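GTP-binding protein (Thermus thermophilus, PDB 2DBY) binds guanine nucleotide, here GDP, and is probably a ribosome-binding ATPase of the YchF/OLA1 branch of the OBG GTPases. Local coordinates at residues A[1-12]-A[97-108]; A[204-215]-A[234-245]. All blocks are in the same frame, centred on the assembly; numbering follows the deposited sequence.

Interaction 1: residues A[1-12]-A[97-108]; sequences MLAVGIVGLPNV and IREVAAIAHVLR. With GDP (guanosine-5'-diphosphate), chain B; FMT (formic acid), chain C.
Val7 and His105, paired across two parallel strands, meet with CG2 of Val7 lying over one face of the imidazole, 4.0 Å from the ring centroid and 25° off its normal. This is a CH-pi contact; the Val7 torsion (chi1 -52°) places CG2 between backbone N and carbonyl carbon, the position from which it faces the ring, while CG1 reaches CD1 of Ile97. Leu107 CD2 lies over the opposite ring face, toward the rim. On the same face of the sheet as Val7 and His105, both methyls of Val100 lie against the Gly5 backbone (CG1 to CA 3.9 Å). On the other side, Val4 CG1 packs on Ala104 CB at 3.6 Å and Ile6 CG2 on Val106 CG2; helix 14-25 packs on this face, with Phe18 and Leu21 on Ile6 and Leu17 on Val106.

The parallel register of strands 3-7 and 102-108 is fixed by a ladder of near-straight bonds, from Gly5 N to Ala102 O (2.8 Å, 175°) through to Val106 N with Val7 O. Where the chains part beyond Val7, a water accepts from Leu9 N, donates to Val106 O and bonds to His105 NE2, while ND1 of His105 donates to O1 of a formic acid molecule, probably from the crystallisation liquor. Further out, the P-loop delivers backbone amides to the GDP beta-phosphate, Val12 N to O2B at 2.9 Å and Asn11 N to O1B at 2.6 Å. Arg108 lays one face of its guanidinium against Asn11 O (CZ 3.0 Å away), and its NH2 makes a weak bond to the ribose O4' of GDP.

The chemistry thus changes along the pair, from an apolar strand core to a nucleotide end where backbone N-H groups hold the phosphate and an arginine makes a weaker contact with the ribose.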
loop_
_atom_site.group_PDB
_atom_site.type_symbol
_atom_site.label_atom_id
_atom_site.label_comp_id
_atom_site.label_asym_id
_atom_site.label_seq_id
_atom_site.Cartn_x
_atom_site.Cartn_y
_atom_site.Cartn_z
HETATM N N MSE A 1 -9.241 -6.501 0.455
HETATM C CA MSE A 1 -8.046 -6.725 -0.413
HETATM C C MSE A 1 -6.876 -5.870 0.072
HETATM O O MSE A 1 -7.033 -4.659 0.319
HETATM C CB MSE A 1 -8.354 -6.335 -1.868
HETATM C CG MSE A 1 -8.570 -7.489 -2.849
HETATM SE SE MSE A 1 -8.581 -6.808 -4.684
HETATM C CE MSE A 1 -10.138 -5.655 -4.509
ATOM N N LEU A 2 -5.707 -6.497 0.204
ATOM C CA LEU A 2 -4.497 -5.785 0.615
ATOM C C LEU A 2 -4.037 -5.111 -0.682
ATOM O O LEU A 2 -3.068 -5.541 -1.322
ATOM C CB LEU A 2 -3.427 -6.777 1.078
ATOM C CG LEU A 2 -2.259 -6.071 1.753
ATOM C CD1 LEU A 2 -2.769 -5.284 2.963
ATOM C CD2 LEU A 2 -1.223 -7.089 2.154
ATOM N N ALA A 3 -4.738 -4.053 -1.075
ATOM C CA ALA A 3 -4.437 -3.398 -2.325
ATOM C C ALA A 3 -4.765 -1.912 -2.268
ATOM O O ALA A 3 -5.494 -1.454 -1.380
ATOM C CB ALA A 3 -5.247 -4.049 -3.461
ATOM N N VAL A 4 -4.243 -1.185 -3.247
ATOM C CA VAL A 4 -4.463 0.258 -3.354
ATOM C C VAL A 4 -5.450 0.463 -4.508
ATOM O O VAL A 4 -5.215 -0.008 -5.628
ATOM C CB VAL A 4 -3.167 1.003 -3.695
ATOM C CG1 VAL A 4 -3.445 2.515 -3.862
ATOM C CG2 VAL A 4 -2.117 0.743 -2.602
ATOM N N GLY A 5 -6.547 1.154 -4.231
ATOM C CA GLY A 5 -7.539 1.408 -5.267
ATOM C C GLY A 5 -7.238 2.750 -5.929
ATOM O O GLY A 5 -7.164 3.767 -5.237
ATOM N N ILE A 6 -7.039 2.749 -7.250
ATOM C CA ILE A 6 -6.746 3.972 -7.990
ATOM C C ILE A 6 -8.035 4.575 -8.513
ATOM O O ILE A 6 -8.791 3.916 -9.249
ATOM C CB ILE A 6 -5.790 3.703 -9.188
ATOM C CG1 ILE A 6 -4.496 3.063 -8.654
ATOM C CG2 ILE A 6 -5.488 5.043 -9.930
ATOM C CD1 ILE A 6 -3.396 2.934 -9.680
ATOM N N VAL A 7 -8.297 5.832 -8.136
ATOM C CA VAL A 7 -9.517 6.489 -8.576
ATOM C C VAL A 7 -9.207 7.744 -9.351
ATOM O O VAL A 7 -8.108 8.293 -9.249
ATOM C CB VAL A 7 -10.445 6.853 -7.382
ATOM C CG1 VAL A 7 -10.679 5.631 -6.521
ATOM C CG2 VAL A 7 -9.858 7.948 -6.572
ATOM N N GLY A 8 -10.162 8.187 -10.161
ATOM C CA GLY A 8 -9.924 9.407 -10.910
ATOM C C GLY A 8 -11.186 9.865 -11.610
ATOM O O GLY A 8 -11.972 9.032 -12.063
ATOM N N LEU A 9 -11.403 11.172 -11.678
ATOM C CA LEU A 9 -12.575 11.653 -12.392
ATOM C C LEU A 9 -12.134 11.627 -13.862
ATOM O O LEU A 9 -11.000 11.262 -14.169
ATOM C CB LEU A 9 -12.943 13.060 -11.913
ATOM C CG LEU A 9 -13.339 13.147 -10.426
ATOM C CD1 LEU A 9 -13.965 14.505 -10.130
ATOM C CD2 LEU A 9 -14.296 12.023 -10.072
ATOM N N PRO A 10 -13.023 11.984 -14.798
ATOM C CA PRO A 10 -12.636 11.964 -16.212
ATOM C C PRO A 10 -11.444 12.778 -16.688
ATOM O O PRO A 10 -11.188 13.909 -16.245
ATOM C CB PRO A 10 -13.922 12.397 -16.923
ATOM C CG PRO A 10 -14.977 11.766 -16.055
ATOM C CD PRO A 10 -14.488 12.094 -14.650
ATOM N N ASN A 11 -10.718 12.180 -17.622
ATOM C CA ASN A 11 -9.571 12.815 -18.253
ATOM C C ASN A 11 -8.480 13.390 -17.349
ATOM O O ASN A 11 -8.143 14.570 -17.450
ATOM C CB ASN A 11 -10.094 13.897 -19.214
ATOM C CG ASN A 11 -11.160 13.348 -20.162
ATOM O OD1 ASN A 11 -12.338 13.714 -20.080
ATOM N ND2 ASN A 11 -10.751 12.447 -21.051
ATOM N N VAL A 12 -7.933 12.561 -16.464
ATOM C CA VAL A 12 -6.853 13.008 -15.587
ATOM C C VAL A 12 -5.587 12.178 -15.841
ATOM O O VAL A 12 -4.554 12.391 -15.196
ATOM C CB VAL A 12 -7.255 12.909 -14.103
ATOM C CG1 VAL A 12 -8.542 13.728 -13.876
ATOM C CG2 VAL A 12 -7.514 11.454 -13.694
ATOM N N ILE A 97 -14.683 0.726 -3.629
ATOM C CA ILE A 97 -13.799 1.388 -2.647
ATOM C C ILE A 97 -13.752 0.596 -1.336
ATOM O O ILE A 97 -12.704 0.505 -0.667
ATOM C CB ILE A 97 -14.290 2.840 -2.330
ATOM C CG1 ILE A 97 -13.953 3.762 -3.487
ATOM C CG2 ILE A 97 -13.611 3.370 -1.047
ATOM C CD1 ILE A 97 -12.484 4.056 -3.573
ATOM N N ARG A 98 -14.891 0.025 -0.949
ATOM C CA ARG A 98 -14.935 -0.743 0.281
ATOM C C ARG A 98 -13.972 -1.914 0.259
ATOM O O ARG A 98 -13.482 -2.319 1.305
ATOM C CB ARG A 98 -16.357 -1.268 0.542
ATOM C CG ARG A 98 -17.347 -0.158 0.845
ATOM C CD ARG A 98 -18.760 -0.664 1.163
ATOM N NE ARG A 98 -19.652 0.462 1.450
ATOM C CZ ARG A 98 -19.498 1.287 2.490
ATOM N NH1 ARG A 98 -18.492 1.100 3.339
ATOM N NH2 ARG A 98 -20.336 2.305 2.683
ATOM N N GLU A 99 -13.701 -2.453 -0.927
ATOM C CA GLU A 99 -12.816 -3.624 -1.048
ATOM C C GLU A 99 -11.300 -3.362 -1.077
ATOM O O GLU A 99 -10.517 -4.317 -1.172
ATOM C CB GLU A 99 -13.172 -4.433 -2.298
ATOM C CG GLU A 99 -14.606 -4.885 -2.396
ATOM C CD GLU A 99 -14.898 -5.535 -3.748
ATOM O OE1 GLU A 99 -14.621 -4.913 -4.805
ATOM O OE2 GLU A 99 -15.406 -6.674 -3.755
ATOM N N VAL A 100 -10.859 -2.106 -1.030
ATOM C CA VAL A 100 -9.413 -1.870 -1.025
ATOM C C VAL A 100 -8.999 -1.282 0.319
ATOM O O VAL A 100 -9.833 -0.743 1.038
ATOM C CB VAL A 100 -8.972 -0.920 -2.154
ATOM C CG1 VAL A 100 -9.210 -1.621 -3.510
ATOM C CG2 VAL A 100 -9.755 0.395 -2.081
ATOM N N ALA A 101 -7.712 -1.387 0.639
ATOM C CA ALA A 101 -7.177 -0.910 1.924
ATOM C C ALA A 101 -6.682 0.528 1.931
ATOM O O ALA A 101 -6.535 1.137 2.989
ATOM C CB ALA A 101 -6.052 -1.830 2.363
ATOM N N ALA A 102 -6.398 1.050 0.749
ATOM C CA ALA A 102 -5.931 2.427 0.586
ATOM C C ALA A 102 -6.429 2.928 -0.758
ATOM O O ALA A 102 -6.798 2.128 -1.633
ATOM C CB ALA A 102 -4.368 2.507 0.685
ATOM N N ILE A 103 -6.423 4.250 -0.930
ATOM C CA ILE A 103 -6.918 4.892 -2.134
ATOM C C ILE A 103 -5.831 5.799 -2.724
ATOM O O ILE A 103 -5.151 6.520 -1.991
ATOM C CB ILE A 103 -8.158 5.778 -1.786
ATOM C CG1 ILE A 103 -9.286 4.889 -1.253
ATOM C CG2 ILE A 103 -8.575 6.596 -3.014
ATOM C CD1 ILE A 103 -10.500 5.664 -0.728
ATOM N N ALA A 104 -5.660 5.755 -4.038
ATOM C CA ALA A 104 -4.695 6.635 -4.689
ATOM C C ALA A 104 -5.564 7.389 -5.704
ATOM O O ALA A 104 -6.159 6.794 -6.611
ATOM C CB ALA A 104 -3.594 5.815 -5.389
ATOM N N HIS A 105 -5.636 8.702 -5.550
ATOM C CA HIS A 105 -6.489 9.523 -6.404
ATOM C C HIS A 105 -5.622 10.289 -7.384
ATOM O O HIS A 105 -4.798 11.111 -6.983
ATOM C CB HIS A 105 -7.311 10.496 -5.506
ATOM C CG HIS A 105 -8.372 11.275 -6.238
ATOM N ND1 HIS A 105 -9.421 11.891 -5.581
ATOM C CD2 HIS A 105 -8.565 11.517 -7.560
ATOM C CE1 HIS A 105 -10.210 12.479 -6.464
ATOM N NE2 HIS A 105 -9.713 12.271 -7.675
ATOM N N VAL A 106 -5.823 10.023 -8.675
ATOM C CA VAL A 106 -5.046 10.683 -9.726
ATOM C C VAL A 106 -5.668 12.059 -9.969
ATOM O O VAL A 106 -6.858 12.176 -10.243
ATOM C CB VAL A 106 -5.086 9.868 -11.032
ATOM C CG1 VAL A 106 -4.266 10.574 -12.131
ATOM C CG2 VAL A 106 -4.543 8.443 -10.757
ATOM N N LEU A 107 -4.839 13.089 -9.871
ATOM C CA LEU A 107 -5.288 14.469 -10.042
ATOM C C LEU A 107 -4.459 15.086 -11.165
ATOM O O LEU A 107 -3.221 15.002 -11.156
ATOM C CB LEU A 107 -5.051 15.217 -8.724
ATOM C CG LEU A 107 -5.806 14.682 -7.509
ATOM C CD1 LEU A 107 -5.295 15.404 -6.244
ATOM C CD2 LEU A 107 -7.312 14.954 -7.702
ATOM N N ARG A 108 -5.134 15.698 -12.138
ATOM C CA ARG A 108 -4.418 16.292 -13.254
ATOM C C ARG A 108 -3.766 17.632 -12.882
ATOM O O ARG A 108 -4.452 18.576 -12.445
ATOM C CB ARG A 108 -5.371 16.463 -14.451
ATOM C CG ARG A 108 -4.829 17.413 -15.515
ATOM C CD ARG A 108 -5.598 17.298 -16.816
ATOM N NE ARG A 108 -5.458 15.950 -17.341
ATOM C CZ ARG A 108 -5.611 15.615 -18.616
ATOM N NH1 ARG A 108 -5.912 16.539 -19.521
ATOM N NH2 ARG A 108 -5.463 14.349 -18.984
HETATM P PB GDP B . -8.656 9.208 -17.955
HETATM O O1B GDP B . -9.934 9.817 -18.514
HETATM O O2B GDP B . -8.405 9.661 -16.417
HETATM O O3B GDP B . -8.333 7.763 -18.330
HETATM O O3A GDP B . -7.499 10.054 -18.748
HETATM P PA GDP B . -6.532 9.599 -19.959
HETATM O O1A GDP B . -5.702 8.464 -19.541
HETATM O O2A GDP B . -7.412 9.189 -21.242
HETATM O "O5'" GDP B . -5.568 10.841 -20.328
HETATM C "C5'" GDP B . -6.362 11.938 -20.797
HETATM C "C4'" GDP B . -5.505 12.795 -21.763
HETATM O "O4'" GDP B . -4.297 13.347 -21.105
HETATM C "C3'" GDP B . -4.947 12.037 -22.960
HETATM O "O3'" GDP B . -4.980 12.439 -24.329
HETATM C "C2'" GDP B . -3.588 11.517 -22.425
HETATM O "O2'" GDP B . -2.726 11.356 -23.576
HETATM C "C1'" GDP B . -3.075 12.780 -21.748
HETATM N N9 GDP B . -2.078 12.509 -20.672
HETATM C C8 GDP B . -2.203 11.606 -19.632
HETATM N N7 GDP B . -1.145 11.637 -18.868
HETATM C C5 GDP B . -0.270 12.555 -19.361
HETATM C C6 GDP B . 1.025 13.025 -18.959
HETATM O O6 GDP B . 1.560 12.568 -17.975
HETATM N N1 GDP B . 1.649 14.003 -19.711
HETATM C C2 GDP B . 1.030 14.520 -20.834
HETATM N N2 GDP B . 1.667 15.491 -21.564
HETATM N N3 GDP B . -0.180 14.092 -21.222
HETATM C C4 GDP B . -0.856 13.125 -20.525
HETATM C C FMT C . -9.788 11.107 -2.531
HETATM O O1 FMT C . -9.961 12.309 -2.717
HETATM O O2 FMT C . -10.077 10.548 -1.321
HETATM O O HOH W 1 -9.536 13.002 -10.430
#

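Interaction 2: residues A[204-215]-A[234-245]; sequences VIYVANVAEEDL and EGAEVVVVSARL. With GDP (guanosine-5'-diphosphate), chain B.
Strands 204-209 and 237-241, joined through helix 222-234, form a parallel beta-alpha-beta unit of the G domain, and the loops at their C-terminal ends receive the guanine base of GDP. The evidence for the register is a continuous ladder of backbone bonds, from Glu237 N with Val204 O to Val210 N with Val241 O (2.8 Å).

Side chains pack on both faces. Ile205 CG2 meets Val239 CG2 at 3.6 Å and Val207 CG1 meets Val241 CG2, a layer that packs on helix 270-281. On the face turned to helix 222-234, the side chains of Val210 and Val240 cross at about a right angle, CG2 to CG1 3.5 Å. At the far end from the nucleotide, Ala236 CB sits over the centre of the Tyr206 ring, 4.1 Å from the centroid and 3° off the normal, a CH-pi contact. The hydroxyl of the same ring comes against CG of Glu234. Beyond the strands, CD1 of Leu215 presses on CD2 of Leu245 at 3.5 Å, tighter than usual carbon contact, and joins the residue following the 3-10 segment 212-214 to the first turn of helix 243-250.

Asn209 joins three elements at the base-binding end. With CG anti to N (chi1 -169°), its amide extends past the strand end, where OD1 accepts from Ala243 N in a nearly straight bond (2.9 Å, 176°). Its ND2 donates to Val12 O, so the amide bridges the P-loop and the N-terminus of helix 243-250. Ser242 does double duty: as N-cap of that helix its OG accepts from Leu245 N, and it donates to the guanine carbonyl. That same oxygen, GDP O6, also takes Arg244 N at 3.1 Å.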
loop_
_atom_site.group_PDB
_atom_site.type_symbol
_atom_site.label_atom_id
_atom_site.label_comp_id
_atom_site.label_asym_id
_atom_site.label_seq_id
_atom_site.Cartn_x
_atom_site.Cartn_y
_atom_site.Cartn_z
ATOM N N VAL A 204 -4.820 7.654 2.160
ATOM C CA VAL A 204 -4.955 8.196 0.806
ATOM C C VAL A 204 -3.642 8.727 0.274
ATOM O O VAL A 204 -2.842 9.304 1.043
ATOM C CB VAL A 204 -5.962 9.378 0.771
ATOM C CG1 VAL A 204 -5.865 10.101 -0.593
ATOM C CG2 VAL A 204 -7.389 8.889 1.001
ATOM N N ILE A 205 -3.412 8.484 -1.021
ATOM C CA ILE A 205 -2.244 9.023 -1.729
ATOM C C ILE A 205 -2.807 9.901 -2.849
ATOM O O ILE A 205 -3.659 9.457 -3.602
ATOM C CB ILE A 205 -1.425 7.905 -2.415
ATOM C CG1 ILE A 205 -0.880 6.923 -1.389
ATOM C CG2 ILE A 205 -0.267 8.536 -3.247
ATOM C CD1 ILE A 205 -0.532 5.571 -2.032
ATOM N N TYR A 206 -2.379 11.156 -2.947
ATOM C CA TYR A 206 -2.840 11.990 -4.044
ATOM C C TYR A 206 -1.730 11.802 -5.077
ATOM O O TYR A 206 -0.562 12.048 -4.770
ATOM C CB TYR A 206 -2.877 13.461 -3.641
ATOM C CG TYR A 206 -4.090 13.889 -2.838
ATOM C CD1 TYR A 206 -4.069 15.086 -2.131
ATOM C CD2 TYR A 206 -5.244 13.128 -2.806
ATOM C CE1 TYR A 206 -5.170 15.518 -1.409
ATOM C CE2 TYR A 206 -6.368 13.546 -2.088
ATOM C CZ TYR A 206 -6.315 14.752 -1.389
ATOM O OH TYR A 206 -7.410 15.195 -0.683
ATOM N N VAL A 207 -2.091 11.360 -6.280
ATOM C CA VAL A 207 -1.099 11.123 -7.334
ATOM C C VAL A 207 -1.193 12.315 -8.279
ATOM O O VAL A 207 -2.142 12.427 -9.062
ATOM C CB VAL A 207 -1.430 9.807 -8.103
ATOM C CG1 VAL A 207 -0.398 9.562 -9.195
ATOM C CG2 VAL A 207 -1.447 8.630 -7.133
ATOM N N ALA A 208 -0.233 13.224 -8.168
ATOM C CA ALA A 208 -0.228 14.423 -9.019
ATOM C C ALA A 208 0.349 14.059 -10.377
ATOM O O ALA A 208 1.552 13.801 -10.490
ATOM C CB ALA A 208 0.617 15.546 -8.362
ATOM N N ASN A 209 -0.510 14.014 -11.394
ATOM C CA ASN A 209 -0.075 13.681 -12.758
ATOM C C ASN A 209 0.424 14.970 -13.400
ATOM O O ASN A 209 -0.327 15.940 -13.525
ATOM C CB ASN A 209 -1.241 13.105 -13.561
ATOM C CG ASN A 209 -0.795 12.509 -14.882
ATOM O OD1 ASN A 209 0.403 12.260 -15.099
ATOM N ND2 ASN A 209 -1.740 12.263 -15.763
ATOM N N VAL A 210 1.691 14.975 -13.793
ATOM C CA VAL A 210 2.296 16.156 -14.373
ATOM C C VAL A 210 2.976 15.865 -15.709
ATOM O O VAL A 210 3.130 14.709 -16.098
ATOM C CB VAL A 210 3.400 16.745 -13.438
ATOM C CG1 VAL A 210 2.786 17.171 -12.114
ATOM C CG2 VAL A 210 4.510 15.698 -13.160
ATOM N N ALA A 211 3.363 16.934 -16.397
ATOM C CA ALA A 211 4.116 16.792 -17.640
ATOM C C ALA A 211 5.508 16.340 -17.162
ATOM O O ALA A 211 5.946 16.728 -16.080
ATOM C CB ALA A 211 4.205 18.137 -18.348
ATOM N N GLU A 212 6.225 15.558 -17.970
ATOM C CA GLU A 212 7.535 15.046 -17.555
ATOM C C GLU A 212 8.555 16.079 -17.076
ATOM O O GLU A 212 9.378 15.762 -16.209
ATOM C CB GLU A 212 8.149 14.202 -18.678
ATOM C CG GLU A 212 8.149 14.874 -20.024
ATOM C CD GLU A 212 8.343 13.876 -21.164
ATOM O OE1 GLU A 212 7.761 12.768 -21.104
ATOM O OE2 GLU A 212 9.054 14.214 -22.122
ATOM N N GLU A 213 8.500 17.296 -17.621
ATOM C CA GLU A 213 9.442 18.359 -17.219
ATOM C C GLU A 213 9.294 18.754 -15.755
ATOM O O GLU A 213 10.211 19.324 -15.168
ATOM C CB GLU A 213 9.253 19.612 -18.068
ATOM C CG GLU A 213 7.846 20.137 -18.082
ATOM C CD GLU A 213 7.075 19.674 -19.318
ATOM O OE1 GLU A 213 7.279 18.514 -19.794
ATOM O OE2 GLU A 213 6.253 20.481 -19.804
ATOM N N ASP A 214 8.134 18.468 -15.168
ATOM C CA ASP A 214 7.884 18.796 -13.770
ATOM C C ASP A 214 8.362 17.728 -12.780
ATOM O O ASP A 214 8.188 17.888 -11.580
ATOM C CB ASP A 214 6.389 19.065 -13.550
ATOM C CG ASP A 214 5.999 20.500 -13.875
ATOM O OD1 ASP A 214 6.909 21.354 -13.920
ATOM O OD2 ASP A 214 4.795 20.786 -14.076
ATOM N N LEU A 215 8.940 16.630 -13.280
ATOM C CA LEU A 215 9.434 15.580 -12.404
ATOM C C LEU A 215 10.787 16.037 -11.868
ATOM O O LEU A 215 11.518 16.772 -12.542
ATOM C CB LEU A 215 9.580 14.252 -13.167
ATOM C CG LEU A 215 8.265 13.651 -13.702
ATOM C CD1 LEU A 215 8.558 12.444 -14.601
ATOM C CD2 LEU A 215 7.360 13.249 -12.509
ATOM N N GLU A 234 -6.057 16.875 4.465
ATOM C CA GLU A 234 -6.754 15.589 4.384
ATOM C C GLU A 234 -5.987 14.384 4.921
ATOM O O GLU A 234 -6.503 13.262 4.881
ATOM C CB GLU A 234 -7.152 15.332 2.915
ATOM C CG GLU A 234 -8.085 16.414 2.335
ATOM C CD GLU A 234 -9.366 16.624 3.162
ATOM O OE1 GLU A 234 -9.606 17.765 3.621
ATOM O OE2 GLU A 234 -10.135 15.669 3.355
ATOM N N GLY A 235 -4.762 14.598 5.411
ATOM C CA GLY A 235 -3.971 13.487 5.931
ATOM C C GLY A 235 -3.526 12.506 4.846
ATOM O O GLY A 235 -3.351 11.317 5.111
ATOM N N ALA A 236 -3.338 13.008 3.625
ATOM C CA ALA A 236 -2.911 12.176 2.480
ATOM C C ALA A 236 -1.425 12.401 2.175
ATOM O O ALA A 236 -0.843 13.415 2.581
ATOM C CB ALA A 236 -3.743 12.555 1.241
ATOM N N GLU A 237 -0.814 11.457 1.459
ATOM C CA GLU A 237 0.579 11.598 1.049
ATOM C C GLU A 237 0.511 11.965 -0.424
ATOM O O GLU A 237 -0.519 11.741 -1.055
ATOM C CB GLU A 237 1.326 10.282 1.211
ATOM C CG GLU A 237 1.553 9.905 2.666
ATOM C CD GLU A 237 2.233 11.025 3.435
ATOM O OE1 GLU A 237 3.284 11.520 2.966
ATOM O OE2 GLU A 237 1.722 11.418 4.507
ATOM N N VAL A 238 1.595 12.515 -0.972
ATOM C CA VAL A 238 1.605 12.932 -2.387
ATOM C C VAL A 238 2.711 12.226 -3.169
ATOM O O VAL A 238 3.844 12.061 -2.685
ATOM C CB VAL A 238 1.831 14.486 -2.516
ATOM C CG1 VAL A 238 1.985 14.898 -3.992
ATOM C CG2 VAL A 238 0.637 15.232 -1.932
ATOM N N VAL A 239 2.371 11.752 -4.361
ATOM C CA VAL A 239 3.394 11.158 -5.221
ATOM C C VAL A 239 3.237 11.842 -6.566
ATOM O O VAL A 239 2.120 11.939 -7.090
ATOM C CB VAL A 239 3.231 9.653 -5.457
ATOM C CG1 VAL A 239 4.444 9.157 -6.270
ATOM C CG2 VAL A 239 3.152 8.896 -4.134
ATOM N N VAL A 240 4.345 12.317 -7.128
ATOM C CA VAL A 240 4.272 12.995 -8.424
ATOM C C VAL A 240 4.745 12.066 -9.531
ATOM O O VAL A 240 5.842 11.506 -9.449
ATOM C CB VAL A 240 5.149 14.273 -8.419
ATOM C CG1 VAL A 240 5.022 15.004 -9.759
ATOM C CG2 VAL A 240 4.762 15.161 -7.237
ATOM N N VAL A 241 3.916 11.901 -10.558
ATOM C CA VAL A 241 4.276 11.045 -11.696
ATOM C C VAL A 241 3.816 11.666 -13.009
ATOM O O VAL A 241 2.973 12.561 -13.037
ATOM C CB VAL A 241 3.572 9.663 -11.614
ATOM C CG1 VAL A 241 3.787 9.051 -10.237
ATOM C CG2 VAL A 241 2.076 9.806 -11.941
ATOM N N SER A 242 4.400 11.209 -14.108
ATOM C CA SER A 242 3.907 11.595 -15.426
ATOM C C SER A 242 3.368 10.258 -15.965
ATOM O O SER A 242 4.153 9.362 -16.302
ATOM C CB SER A 242 5.038 12.070 -16.351
ATOM O OG SER A 242 4.541 12.103 -17.673
ATOM N N ALA A 243 2.046 10.107 -16.032
ATOM C CA ALA A 243 1.436 8.869 -16.517
ATOM C C ALA A 243 1.919 8.559 -17.923
ATOM O O ALA A 243 2.189 7.413 -18.263
ATOM C CB ALA A 243 -0.101 9.001 -16.526
ATOM N N ARG A 244 1.987 9.578 -18.765
ATOM C CA ARG A 244 2.443 9.326 -20.124
ATOM C C ARG A 244 3.864 8.770 -20.142
ATOM O O ARG A 244 4.163 7.814 -20.871
ATOM C CB ARG A 244 2.388 10.605 -20.957
ATOM C CG ARG A 244 2.846 10.392 -22.384
ATOM C CD ARG A 244 2.537 11.581 -23.258
ATOM N NE ARG A 244 3.184 11.447 -24.560
ATOM C CZ ARG A 244 3.105 12.351 -25.529
ATOM N NH1 ARG A 244 2.397 13.459 -25.337
ATOM N NH2 ARG A 244 3.741 12.153 -26.680
ATOM N N LEU A 245 4.745 9.362 -19.357
ATOM C CA LEU A 245 6.126 8.882 -19.307
ATOM C C LEU A 245 6.168 7.447 -18.793
ATOM O O LEU A 245 6.905 6.610 -19.306
ATOM C CB LEU A 245 6.973 9.761 -18.390
ATOM C CG LEU A 245 8.437 9.309 -18.240
ATOM C CD1 LEU A 245 9.138 9.403 -19.594
ATOM C CD2 LEU A 245 9.141 10.224 -17.229
HETATM P PB GDP B . -8.656 9.208 -17.955
HETATM O O1B GDP B . -9.934 9.817 -18.514
HETATM O O2B GDP B . -8.405 9.661 -16.417
HETATM O O3B GDP B . -8.333 7.763 -18.330
HETATM O O3A GDP B . -7.499 10.054 -18.748
HETATM P PA GDP B . -6.532 9.599 -19.959
HETATM O O1A GDP B . -5.702 8.464 -19.541
HETATM O O2A GDP B . -7.412 9.189 -21.242
HETATM O "O5'" GDP B . -5.568 10.841 -20.328
HETATM C "C5'" GDP B . -6.362 11.938 -20.797
HETATM C "C4'" GDP B . -5.505 12.795 -21.763
HETATM O "O4'" GDP B . -4.297 13.347 -21.105
HETATM C "C3'" GDP B . -4.947 12.037 -22.960
HETATM O "O3'" GDP B . -4.980 12.439 -24.329
HETATM C "C2'" GDP B . -3.588 11.517 -22.425
HETATM O "O2'" GDP B . -2.726 11.356 -23.576
HETATM C "C1'" GDP B . -3.075 12.780 -21.748
HETATM N N9 GDP B . -2.078 12.509 -20.672
HETATM C C8 GDP B . -2.203 11.606 -19.632
HETATM N N7 GDP B . -1.145 11.637 -18.868
HETATM C C5 GDP B . -0.270 12.555 -19.361
HETATM C C6 GDP B . 1.025 13.025 -18.959
HETATM O O6 GDP B . 1.560 12.568 -17.975
HETATM N N1 GDP B . 1.649 14.003 -19.711
HETATM C C2 GDP B . 1.030 14.520 -20.834
HETATM N N2 GDP B . 1.667 15.491 -21.564
HETATM N N3 GDP B . -0.180 14.092 -21.222
HETATM C C4 GDP B . -0.856 13.125 -20.525
HETATM O O HOH W 2 -3.516 8.803 4.435
#

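From the N terminus, strand 3-7 runs into the P-loop, and interaction 1 closes a long loop when strand 102-108 returns beside it, with 84 residues between the two segments. Interaction 2 opens only after that loop is complete and closes a short one of 18 residues, mostly helix 222-234; the two are in series, neither nesting nor crossing. They meet side by side because strands 102-108 and 204-209 are neighbours: Ile103 O lies 2.8 Å from Ile205 N, a probable hydrogen bond repeated between His105 O and Val207 N. Four parallel strands thus join in one sheet, the centres of the two contacts about 13 Å apart, and both contacts reach GDP, interaction 1 at phosphate and ribose, interaction 2 at the base.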